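Local coordinates for periplasmic binding protein (Mycobacterium smegmatis, PDB 4MDY), which probably captures iron, most likely in chelated form, outside the cell membrane and delivers it to an ABC transporter for uptake, at residues A[56-59]-A[65-68]; A[136-141]-A[149-154]; A[268-273]-A[280-285]. All blocks are in the same frame, centred on the assembly; numbering follows the deposited sequence.

Contact 1 of 3, residues A[56-59]-A[65-68]; sequences DWFG and VWPW
Trp66 reaches out of segment 65-68 to meet Phe58 and Gly59 of segment 56-59, and the contact rests on its single indole. Taken in sequence order, Val65 turns its side chain away and serves through its backbone, its carbonyl accepting a hydrogen bond from Gln70 in the helix that follows. At Trp66, CG is anti to the carbonyl carbon (chi1 -75°), which brings the indole edge that carries NE1 and CZ2 across to the other segment. Its CZ2 comes over one face of the Phe58 ring, offset toward the rim, with Phe58 CE2 at 3.6 Å. The rings meet obliquely, with planes at 58° and centroids 5.1 Å apart. The Phe58 carbonyl approaches the indole at its edge, near the ring plane; Trp66 NE1 gives Phe58 O a bent, weak hydrogen bond of 3.3 Å (N-H...O 124°). The same N-H also points weakly to a water, 3.4 Å from Trp66 NE1, which accepts a firmer bond of 3.0 Å from Trp57 N. The single indole N-H is thus shared between two weak bonds, to the carbonyl and to the water. Gly59 CA adds an oblique touch, 3.8 Å from Trp66 CZ2. Pro67 carries the chain into the next helix, and the Trp68 ring there lies against the base of its neighbour, with Trp66 CB over one face, while Trp68 NE1 bonds Asp42. Segment 56-59 follows strand 53-55, and segment 65-68 leads into helix 67-73. Helix 265-273 borders both: Ala272 packs on Trp57 and Phe58, Phe273 meets the rings of Trp57 and Trp66, and Glu266 touches Pro67 and Trp68.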
ATOM      1  N   ASP A  56      -2.815 -12.184   4.970  1.00 25.62           N
ATOM      2  CA  ASP A  56      -3.031 -11.122   5.942  1.00 26.07           C
ATOM      3  C   ASP A  56      -1.742 -10.336   6.142  1.00 22.77           C
ATOM      4  O   ASP A  56      -0.646 -10.887   6.036  1.00 27.71           O
ATOM      5  CB  ASP A  56      -3.509 -11.715   7.280  1.00 27.21           C
ATOM      6  CG  ASP A  56      -4.233 -10.703   8.157  1.00 30.02           C
ATOM      7  OD1 ASP A  56      -4.586  -9.605   7.689  1.00 30.19           O
ATOM      8  OD2 ASP A  56      -4.459 -11.011   9.338  1.00 34.10           O
ATOM      9  N   TRP A  57      -1.879  -9.044   6.405  1.00 22.12           N
ATOM     10  CA  TRP A  57      -0.740  -8.179   6.698  1.00 21.78           C
ATOM     11  C   TRP A  57      -0.876  -7.588   8.106  1.00 21.25           C
ATOM     12  O   TRP A  57      -0.102  -7.930   8.997  1.00 22.20           O
ATOM     13  CB  TRP A  57      -0.615  -7.098   5.614  1.00 20.45           C
ATOM     14  CG  TRP A  57       0.520  -6.143   5.792  1.00 20.13           C
ATOM     15  CD1 TRP A  57       1.597  -6.271   6.630  1.00 22.86           C
ATOM     16  CD2 TRP A  57       0.710  -4.916   5.084  1.00 20.81           C
ATOM     17  NE1 TRP A  57       2.429  -5.184   6.497  1.00 21.91           N
ATOM     18  CE2 TRP A  57       1.907  -4.337   5.557  1.00 21.78           C
ATOM     19  CE3 TRP A  57      -0.025  -4.241   4.104  1.00 19.76           C
ATOM     20  CZ2 TRP A  57       2.388  -3.114   5.081  1.00 22.33           C
ATOM     21  CZ3 TRP A  57       0.453  -3.028   3.632  1.00 20.59           C
ATOM     22  CH2 TRP A  57       1.649  -2.480   4.118  1.00 21.43           C
ATOM     23  N   PHE A  58      -1.851  -6.707   8.308  1.00 23.09           N
ATOM     24  CA  PHE A  58      -2.124  -6.157   9.643  1.00 25.38           C
ATOM     25  C   PHE A  58      -3.557  -5.648   9.768  1.00 25.46           C
ATOM     26  O   PHE A  58      -4.300  -5.622   8.784  1.00 23.77           O
ATOM     27  CB  PHE A  58      -1.131  -5.035   9.981  1.00 24.06           C
ATOM     28  CG  PHE A  58      -1.371  -3.749   9.227  1.00 22.86           C
ATOM     29  CD1 PHE A  58      -0.984  -3.625   7.899  1.00 22.59           C
ATOM     30  CD2 PHE A  58      -1.964  -2.656   9.853  1.00 22.01           C
ATOM     31  CE1 PHE A  58      -1.198  -2.442   7.202  1.00 20.29           C
ATOM     32  CE2 PHE A  58      -2.180  -1.469   9.165  1.00 21.12           C
ATOM     33  CZ  PHE A  58      -1.796  -1.363   7.836  1.00 20.74           C
ATOM     34  N   GLY A  59      -3.933  -5.260  10.989  1.00 24.48           N
ATOM     35  CA  GLY A  59      -5.226  -4.635  11.259  1.00 25.57           C
ATOM     36  C   GLY A  59      -6.363  -5.555  11.676  1.00 25.15           C
ATOM     37  O   GLY A  59      -7.443  -5.077  12.014  1.00 27.12           O
ATOM     38  N   VAL A  65      -9.013  -8.532   4.339  1.00 19.80           N
ATOM     39  CA  VAL A  65      -9.545  -7.618   3.340  1.00 20.20           C
ATOM     40  C   VAL A  65     -10.138  -6.416   4.069  1.00 21.43           C
ATOM     41  O   VAL A  65     -11.069  -6.548   4.865  1.00 21.98           O
ATOM     42  CB  VAL A  65     -10.611  -8.301   2.462  1.00 18.99           C
ATOM     43  CG1 VAL A  65     -11.213  -7.327   1.456  1.00 20.28           C
ATOM     44  CG2 VAL A  65     -10.007  -9.485   1.728  1.00 19.26           C
ATOM     45  N   TRP A  66      -9.580  -5.249   3.782  1.00 20.95           N
ATOM     46  CA  TRP A  66      -9.959  -4.008   4.453  1.00 21.59           C
ATOM     47  C   TRP A  66     -11.280  -3.463   3.896  1.00 22.57           C
ATOM     48  O   TRP A  66     -11.732  -3.899   2.826  1.00 21.26           O
ATOM     49  CB  TRP A  66      -8.817  -2.984   4.324  1.00 20.09           C
ATOM     50  CG  TRP A  66      -7.652  -3.285   5.244  1.00 18.19           C
ATOM     51  CD1 TRP A  66      -6.834  -4.379   5.203  1.00 17.65           C
ATOM     52  CD2 TRP A  66      -7.190  -2.487   6.338  1.00 16.36           C
ATOM     53  NE1 TRP A  66      -5.895  -4.309   6.194  1.00 16.77           N
ATOM     54  CE2 TRP A  66      -6.089  -3.154   6.906  1.00 17.59           C
ATOM     55  CE3 TRP A  66      -7.602  -1.274   6.895  1.00 18.18           C
ATOM     56  CZ2 TRP A  66      -5.389  -2.640   8.000  1.00 18.64           C
ATOM     57  CZ3 TRP A  66      -6.905  -0.770   7.981  1.00 16.77           C
ATOM     58  CH2 TRP A  66      -5.811  -1.448   8.513  1.00 17.42           C
ATOM     59  N   PRO A  67     -11.915  -2.516   4.623  1.00 22.30           N
ATOM     60  CA  PRO A  67     -13.269  -2.079   4.271  1.00 22.67           C
ATOM     61  C   PRO A  67     -13.472  -1.633   2.820  1.00 20.59           C
ATOM     62  O   PRO A  67     -14.532  -1.853   2.260  1.00 22.18           O
ATOM     63  CB  PRO A  67     -13.517  -0.918   5.240  1.00 24.78           C
ATOM     64  CG  PRO A  67     -12.712  -1.278   6.442  1.00 24.56           C
ATOM     65  CD  PRO A  67     -11.454  -1.878   5.872  1.00 23.87           C
ATOM     66  N   TRP A  68     -12.462  -1.017   2.219  1.00 20.54           N
ATOM     67  CA  TRP A  68     -12.582  -0.525   0.840  1.00 18.29           C
ATOM     68  C   TRP A  68     -12.616  -1.633  -0.223  1.00 17.60           C
ATOM     69  O   TRP A  68     -12.866  -1.353  -1.389  1.00 20.58           O
ATOM     70  CB  TRP A  68     -11.447   0.452   0.531  1.00 17.96           C
ATOM     71  CG  TRP A  68     -10.107  -0.143   0.750  1.00 16.77           C
ATOM     72  CD1 TRP A  68      -9.452  -1.007  -0.076  1.00 15.26           C
ATOM     73  CD2 TRP A  68      -9.260   0.042   1.890  1.00 17.21           C
ATOM     74  NE1 TRP A  68      -8.248  -1.356   0.468  1.00 17.29           N
ATOM     75  CE2 TRP A  68      -8.103  -0.730   1.675  1.00 16.79           C
ATOM     76  CE3 TRP A  68      -9.367   0.790   3.072  1.00 19.35           C
ATOM     77  CZ2 TRP A  68      -7.049  -0.775   2.593  1.00 16.25           C
ATOM     78  CZ3 TRP A  68      -8.311   0.750   3.982  1.00 17.62           C
ATOM     79  CH2 TRP A  68      -7.172  -0.028   3.734  1.00 17.45           C
TER
HETATM   80  O   HOH W   1      -4.215  -7.248   5.770  1.00 20.43           O

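Contact 2 of 3, residues A[136-141]-A[149-154]; sequences DQATII and AEMTEL
Ala138 and Met151 meet where two nearly antiparallel helices pass, their local axes 9.1 Å apart at closest and their directions 160° from each other. Backbones come nearest at Thr139 and Met151, with CA atoms 6.6 Å apart. Met151, a selenomethionine in this crystal, is the one residue of 149-154 that makes direct contact. Its CG stands anti to the backbone N (chi1 -170°), and bends at chi2 and chi3 fold the chain over Ala138: Met151 CG lies 3.3 Å from Ala138 O, and Met151 SE is 3.9 Å from Ala138 CB. Beyond them, Met151 CE loosely reaches Ile141 CG2 at 4.4 Å. No direct hydrogen bond joins the helices. Instead a water donates to Thr152 OG1 at 3.1 Å and, weakly, to Thr139 OG1 at 3.5 Å. Each threonine hydroxyl also bonds a carbonyl one turn back in its own helix, Lys135 O for Thr139 and Asn148 O for Thr152. The arrangement is an antiparallel helical hairpin, closed by the short turn between helices 134-144 and 148-168. The latter is probably the long helix that links the two lobes in solute-binding proteins of this family.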
ATOM      1  N   ASP A 136       3.406  -0.764 -10.931  1.00 16.01           N
ATOM      2  CA  ASP A 136       4.063  -1.921 -11.541  1.00 18.03           C
ATOM      3  C   ASP A 136       3.335  -3.192 -11.117  1.00 16.07           C
ATOM      4  O   ASP A 136       3.053  -4.073 -11.926  1.00 17.49           O
ATOM      5  CB  ASP A 136       5.522  -2.022 -11.106  1.00 20.83           C
ATOM      6  CG  ASP A 136       6.377  -0.899 -11.633  1.00 24.51           C
ATOM      7  OD1 ASP A 136       5.922  -0.135 -12.518  1.00 31.57           O
ATOM      8  OD2 ASP A 136       7.523  -0.786 -11.147  1.00 24.93           O
ATOM      9  N   GLN A 137       3.025  -3.273  -9.834  1.00 16.41           N
ATOM     10  CA  GLN A 137       2.272  -4.407  -9.315  1.00 15.10           C
ATOM     11  C   GLN A 137       0.877  -4.516  -9.943  1.00 14.19           C
ATOM     12  O   GLN A 137       0.449  -5.603 -10.331  1.00 15.64           O
ATOM     13  CB  GLN A 137       2.177  -4.308  -7.794  1.00 15.01           C
ATOM     14  CG  GLN A 137       1.210  -5.291  -7.178  1.00 15.89           C
ATOM     15  CD  GLN A 137       1.331  -5.319  -5.671  1.00 17.30           C
ATOM     16  OE1 GLN A 137       2.427  -5.468  -5.131  1.00 17.53           O
ATOM     17  NE2 GLN A 137       0.206  -5.163  -4.981  1.00 16.53           N
ATOM     18  N   ALA A 138       0.159  -3.399 -10.028  1.00 13.61           N
ATOM     19  CA  ALA A 138      -1.178  -3.404 -10.610  1.00 14.19           C
ATOM     20  C   ALA A 138      -1.117  -3.826 -12.069  1.00 15.06           C
ATOM     21  O   ALA A 138      -1.898  -4.658 -12.513  1.00 12.86           O
ATOM     22  CB  ALA A 138      -1.815  -2.027 -10.492  1.00 15.73           C
ATOM     23  N   THR A 139      -0.171  -3.260 -12.812  1.00 14.64           N
ATOM     24  CA  THR A 139      -0.064  -3.559 -14.234  1.00 16.20           C
ATOM     25  C   THR A 139       0.183  -5.045 -14.535  1.00 14.32           C
ATOM     26  O   THR A 139      -0.503  -5.619 -15.373  1.00 17.07           O
ATOM     27  CB  THR A 139       1.010  -2.689 -14.911  1.00 18.62           C
ATOM     28  OG1 THR A 139       0.658  -1.309 -14.735  1.00 21.16           O
ATOM     29  CG2 THR A 139       1.083  -2.987 -16.401  1.00 19.69           C
ATOM     30  N   ILE A 140       1.149  -5.664 -13.866  1.00 14.26           N
ATOM     31  CA  ILE A 140       1.437  -7.070 -14.146  1.00 15.65           C
ATOM     32  C   ILE A 140       0.262  -7.968 -13.731  1.00 16.13           C
ATOM     33  O   ILE A 140      -0.040  -8.922 -14.424  1.00 15.26           O
ATOM     34  CB  ILE A 140       2.763  -7.549 -13.526  1.00 17.12           C
ATOM     35  CG1 ILE A 140       3.210  -8.860 -14.174  1.00 18.41           C
ATOM     36  CG2 ILE A 140       2.651  -7.708 -12.016  1.00 18.02           C
ATOM     37  CD1 ILE A 140       4.602  -9.295 -13.770  1.00 19.43           C
ATOM     38  N   ILE A 141      -0.407  -7.642 -12.624  1.00 15.73           N
ATOM     39  CA  ILE A 141      -1.563  -8.438 -12.165  1.00 16.10           C
ATOM     40  C   ILE A 141      -2.736  -8.333 -13.145  1.00 16.12           C
ATOM     41  O   ILE A 141      -3.373  -9.339 -13.474  1.00 13.79           O
ATOM     42  CB  ILE A 141      -2.005  -8.037 -10.741  1.00 16.82           C
ATOM     43  CG1 ILE A 141      -0.915  -8.415  -9.740  1.00 18.83           C
ATOM     44  CG2 ILE A 141      -3.326  -8.712 -10.367  1.00 17.30           C
ATOM     45  CD1 ILE A 141      -1.115  -7.831  -8.355  1.00 19.56           C
ATOM     46  N   ALA A 149      -6.944  -3.713 -19.656  1.00 17.54           N
ATOM     47  CA  ALA A 149      -7.642  -2.475 -20.047  1.00 16.43           C
ATOM     48  C   ALA A 149      -8.296  -1.785 -18.839  1.00 15.28           C
ATOM     49  O   ALA A 149      -8.154  -0.584 -18.635  1.00 12.19           O
ATOM     50  CB  ALA A 149      -8.677  -2.762 -21.126  1.00 18.29           C
ATOM     51  N   GLU A 150      -9.004  -2.557 -18.023  1.00 15.62           N
ATOM     52  CA  GLU A 150      -9.618  -2.000 -16.826  1.00 14.75           C
ATOM     53  C   GLU A 150      -8.565  -1.518 -15.839  1.00 13.68           C
ATOM     54  O   GLU A 150      -8.729  -0.469 -15.211  1.00 16.10           O
ATOM     55  CB  GLU A 150     -10.546  -3.023 -16.152  1.00 14.84           C
ATOM     56  CG  GLU A 150     -11.347  -2.458 -14.975  1.00 15.79           C
ATOM     57  CD  GLU A 150     -12.378  -1.428 -15.408  1.00 17.07           C
ATOM     58  OE1 GLU A 150     -13.546  -1.811 -15.590  1.00 18.92           O
ATOM     59  OE2 GLU A 150     -12.013  -0.245 -15.602  1.00 20.53           O
HETATM   60  N   MSE A 151      -7.493  -2.284 -15.678  1.00 14.63           N
HETATM   61  CA  MSE A 151      -6.459  -1.934 -14.698  1.00 16.13           C
HETATM   62  C   MSE A 151      -5.820  -0.630 -15.094  1.00 14.90           C
HETATM   63  O   MSE A 151      -5.549   0.226 -14.249  1.00 14.27           O
HETATM   64  CB  MSE A 151      -5.405  -3.033 -14.576  1.00 17.17           C
HETATM   65  CG  MSE A 151      -4.462  -2.805 -13.397  1.00 18.10           C
HETATM   66 SE   MSE A 151      -5.396  -3.033 -11.669  1.00 23.18          SE
HETATM   67  CE  MSE A 151      -5.357  -5.004 -11.740  1.00 20.74           C
ATOM     68  N   THR A 152      -5.584  -0.461 -16.385  1.00 14.52           N
ATOM     69  CA  THR A 152      -5.042   0.806 -16.874  1.00 15.10           C
ATOM     70  C   THR A 152      -5.979   1.950 -16.512  1.00 13.33           C
ATOM     71  O   THR A 152      -5.537   2.985 -16.013  1.00 16.70           O
ATOM     72  CB  THR A 152      -4.845   0.747 -18.386  1.00 16.71           C
ATOM     73  OG1 THR A 152      -3.886  -0.275 -18.671  1.00 20.14           O
ATOM     74  CG2 THR A 152      -4.337   2.080 -18.934  1.00 20.51           C
ATOM     75  N   GLU A 153      -7.264   1.760 -16.781  1.00 15.11           N
ATOM     76  CA  GLU A 153      -8.292   2.721 -16.380  1.00 18.54           C
ATOM     77  C   GLU A 153      -8.259   3.035 -14.879  1.00 18.04           C
ATOM     78  O   GLU A 153      -8.353   4.198 -14.493  1.00 17.84           O
ATOM     79  CB  GLU A 153      -9.682   2.203 -16.764  1.00 21.14           C
ATOM     80  CG  GLU A 153     -10.820   3.115 -16.337  1.00 24.41           C
ATOM     81  CD  GLU A 153     -10.733   4.485 -16.979  1.00 30.81           C
ATOM     82  OE1 GLU A 153     -10.167   4.601 -18.099  1.00 36.85           O
ATOM     83  OE2 GLU A 153     -11.226   5.445 -16.356  1.00 39.87           O
ATOM     84  N   LEU A 154      -8.121   2.001 -14.046  1.00 17.69           N
ATOM     85  CA  LEU A 154      -8.079   2.173 -12.589  1.00 18.84           C
ATOM     86  C   LEU A 154      -6.869   3.010 -12.150  1.00 19.08           C
ATOM     87  O   LEU A 154      -6.989   3.881 -11.289  1.00 18.30           O
ATOM     88  CB  LEU A 154      -8.059   0.813 -11.879  1.00 19.23           C
ATOM     89  CG  LEU A 154      -9.398   0.083 -11.773  1.00 19.06           C
ATOM     90  CD1 LEU A 154      -9.178  -1.421 -11.722  1.00 17.77           C
ATOM     91  CD2 LEU A 154     -10.188   0.558 -10.556  1.00 18.85           C
TER
HETATM   92  O   HOH W   2      -2.463  -1.482 -16.231  1.00 35.02           O

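Contact 3 of 3, residues A[268-273]-A[280-285]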
ATOM      1  N   ALA A 268      -4.879   5.258   7.737  1.00 15.28           N
ATOM      2  CA  ALA A 268      -3.545   4.683   7.873  1.00 17.21           C
ATOM      3  C   ALA A 268      -3.438   3.433   7.018  1.00 16.99           C
ATOM      4  O   ALA A 268      -2.459   3.243   6.303  1.00 16.46           O
ATOM      5  CB  ALA A 268      -3.231   4.349   9.329  1.00 17.70           C
ATOM      6  N   GLY A 269      -4.451   2.577   7.095  1.00 18.21           N
ATOM      7  CA  GLY A 269      -4.474   1.354   6.294  1.00 18.78           C
ATOM      8  C   GLY A 269      -4.484   1.659   4.808  1.00 17.39           C
ATOM      9  O   GLY A 269      -3.770   1.032   4.033  1.00 17.54           O
ATOM     10  N   ALA A 270      -5.286   2.638   4.413  1.00 18.22           N
ATOM     11  CA  ALA A 270      -5.421   2.989   3.002  1.00 17.64           C
ATOM     12  C   ALA A 270      -4.098   3.485   2.418  1.00 16.74           C
ATOM     13  O   ALA A 270      -3.717   3.078   1.333  1.00 17.94           O
ATOM     14  CB  ALA A 270      -6.530   4.014   2.812  1.00 18.82           C
ATOM     15  N   ILE A 271      -3.379   4.313   3.169  1.00 17.11           N
ATOM     16  CA  ILE A 271      -2.042   4.777   2.774  1.00 16.69           C
ATOM     17  C   ILE A 271      -1.056   3.610   2.635  1.00 17.40           C
ATOM     18  O   ILE A 271      -0.316   3.529   1.653  1.00 15.91           O
ATOM     19  CB  ILE A 271      -1.497   5.812   3.774  1.00 17.05           C
ATOM     20  CG1 ILE A 271      -2.335   7.088   3.704  1.00 17.20           C
ATOM     21  CG2 ILE A 271      -0.029   6.126   3.504  1.00 16.97           C
ATOM     22  CD1 ILE A 271      -2.190   7.997   4.907  1.00 16.24           C
ATOM     23  N   ALA A 272      -1.066   2.707   3.614  1.00 16.26           N
ATOM     24  CA  ALA A 272      -0.190   1.542   3.619  1.00 17.62           C
ATOM     25  C   ALA A 272      -0.410   0.644   2.413  1.00 16.64           C
ATOM     26  O   ALA A 272       0.550   0.213   1.782  1.00 19.51           O
ATOM     27  CB  ALA A 272      -0.385   0.736   4.896  1.00 16.48           C
ATOM     28  N   PHE A 273      -1.668   0.361   2.097  1.00 15.33           N
ATOM     29  CA  PHE A 273      -1.988  -0.529   0.986  1.00 16.21           C
ATOM     30  C   PHE A 273      -1.689   0.083  -0.384  1.00 17.70           C
ATOM     31  O   PHE A 273      -1.324  -0.640  -1.319  1.00 15.26           O
ATOM     32  CB  PHE A 273      -3.440  -0.975   1.060  1.00 16.23           C
ATOM     33  CG  PHE A 273      -3.625  -2.252   1.816  1.00 16.78           C
ATOM     34  CD1 PHE A 273      -3.504  -2.278   3.200  1.00 18.74           C
ATOM     35  CD2 PHE A 273      -3.903  -3.434   1.142  1.00 17.45           C
ATOM     36  CE1 PHE A 273      -3.666  -3.467   3.900  1.00 17.89           C
ATOM     37  CE2 PHE A 273      -4.057  -4.618   1.836  1.00 17.47           C
ATOM     38  CZ  PHE A 273      -3.939  -4.631   3.214  1.00 17.49           C
ATOM     39  N   PRO A 280      -8.308   5.795  -3.561  1.00 18.08           N
ATOM     40  CA  PRO A 280      -9.531   6.612  -3.515  1.00 17.71           C
ATOM     41  C   PRO A 280      -9.964   6.994  -2.098  1.00 18.32           C
ATOM     42  O   PRO A 280     -10.451   8.106  -1.891  1.00 18.60           O
ATOM     43  CB  PRO A 280     -10.572   5.719  -4.202  1.00 17.23           C
ATOM     44  CG  PRO A 280      -9.764   4.958  -5.204  1.00 19.15           C
ATOM     45  CD  PRO A 280      -8.459   4.666  -4.499  1.00 19.15           C
ATOM     46  N   VAL A 281      -9.769   6.100  -1.131  1.00 18.66           N
ATOM     47  CA  VAL A 281     -10.063   6.419   0.278  1.00 18.46           C
ATOM     48  C   VAL A 281      -9.137   7.532   0.794  1.00 17.79           C
ATOM     49  O   VAL A 281      -9.572   8.419   1.534  1.00 18.85           O
ATOM     50  CB  VAL A 281      -9.943   5.172   1.181  1.00 19.81           C
ATOM     51  CG1 VAL A 281     -10.067   5.544   2.656  1.00 20.57           C
ATOM     52  CG2 VAL A 281     -10.990   4.140   0.796  1.00 22.61           C
ATOM     53  N   VAL A 282      -7.869   7.487   0.388  1.00 18.83           N
ATOM     54  CA  VAL A 282      -6.903   8.526   0.742  1.00 17.57           C
ATOM     55  C   VAL A 282      -7.322   9.858   0.118  1.00 18.39           C
ATOM     56  O   VAL A 282      -7.297  10.891   0.791  1.00 17.97           O
ATOM     57  CB  VAL A 282      -5.465   8.148   0.310  1.00 17.60           C
ATOM     58  CG1 VAL A 282      -4.478   9.263   0.637  1.00 17.10           C
ATOM     59  CG2 VAL A 282      -5.028   6.832   0.953  1.00 18.56           C
ATOM     60  N   ALA A 283      -7.728   9.833  -1.152  1.00 20.33           N
ATOM     61  CA  ALA A 283      -8.156  11.058  -1.837  1.00 20.55           C
ATOM     62  C   ALA A 283      -9.436  11.640  -1.215  1.00 21.55           C
ATOM     63  O   ALA A 283      -9.652  12.849  -1.261  1.00 24.22           O
ATOM     64  CB  ALA A 283      -8.341  10.809  -3.327  1.00 21.78           C
ATOM     65  N   ASP A 284     -10.274  10.789  -0.629  1.00 22.06           N
ATOM     66  CA  ASP A 284     -11.477  11.261   0.065  1.00 23.51           C
ATOM     67  C   ASP A 284     -11.145  11.876   1.417  1.00 22.46           C
ATOM     68  O   ASP A 284     -11.577  12.991   1.713  1.00 23.20           O
ATOM     69  CB  ASP A 284     -12.482  10.125   0.282  1.00 26.63           C
ATOM     70  CG  ASP A 284     -13.364   9.877  -0.920  1.00 31.68           C
ATOM     71  OD1 ASP A 284     -13.463  10.762  -1.796  1.00 37.84           O
ATOM     72  OD2 ASP A 284     -13.973   8.792  -0.986  1.00 38.21           O
ATOM     73  N   GLN A 285     -10.388  11.145   2.234  1.00 21.60           N
ATOM     74  CA  GLN A 285     -10.286  11.456   3.668  1.00 22.01           C
ATOM     75  C   GLN A 285      -9.103  12.347   4.065  1.00 19.68           C
ATOM     76  O   GLN A 285      -9.187  13.078   5.057  1.00 20.07           O
ATOM     77  CB  GLN A 285     -10.254  10.166   4.488  1.00 24.12           C
ATOM     78  CG  GLN A 285     -11.496   9.307   4.310  1.00 29.01           C
ATOM     79  CD  GLN A 285     -11.584   8.148   5.294  1.00 32.92           C
ATOM     80  OE1 GLN A 285     -10.939   8.149   6.346  1.00 34.98           O
ATOM     81  NE2 GLN A 285     -12.413   7.155   4.964  1.00 34.46           N
TER
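Ala270 sits against Val281 and Val282 at the heart of this helix pair, and the small methyl lets the backbones come close: the CA atoms of Ala270 and Val282 are 6.2 Å apart, and the local axes approach to 8.8 Å. The helices cross at -136°, well short of antiparallel, and the touching residues are confined to about one turn of each. Val282 does most from its side. Its CG2 lies anti to the carbonyl carbon, since CG1 takes the place anti to N (chi1 178°), and it packs 3.7 Å from Ala270 CB. The same Val282 CG2 rests 3.9 Å from Ile271 CG1, the two side chains crossing at about a right angle. Val281 CG1 completes the apolar patch, 3.9 Å from Ala270 CB. No hydrogen bond crosses between the segments. The outer side is looser and polar: Asp284 is exposed and makes a salt bridge with Arg161, while Gln285, partly exposed, hydrogen-bonds Glu266 OE1 near the start of the other helix through its NE2. Helix 265-273 follows strand 260-262, an edge strand of a four-stranded parallel sheet, and the chain then doubles back as helix 279-294. Trp68 of helix 67-73 touches both Ala270 and Val281; Arg161 and Phe162 of helix 148-168 lie against Ala283, and Phe273 touches Gln41 and Asp42 of helix 40-46.

How the contacts relate
Contacts 1 and 3 are one continuous packing unit, their centres 12 Å apart: Trp66 NE1 lies 3.3 Å from Phe273 CE1, and Trp68 CH2 is 3.3 Å from Ala270 N. Contact 2 stands apart, its centre 21 Å from contact 1 and 18 Å from contact 3, with nearest atoms about 9 and 6 Å away. Helix 40-46 bridges the gap, touching Ala138 and Ile141 through Asp43 and aromatic residues of the other two contacts through Asp42; helix 148-168 also runs from contact 2 to Arg161 beside contact 3. A bound di(hydroxyethyl)ether about 3 Å from the Phe58 side chain, probably from the crystallisation liquor, may mark a pocket near contact 1.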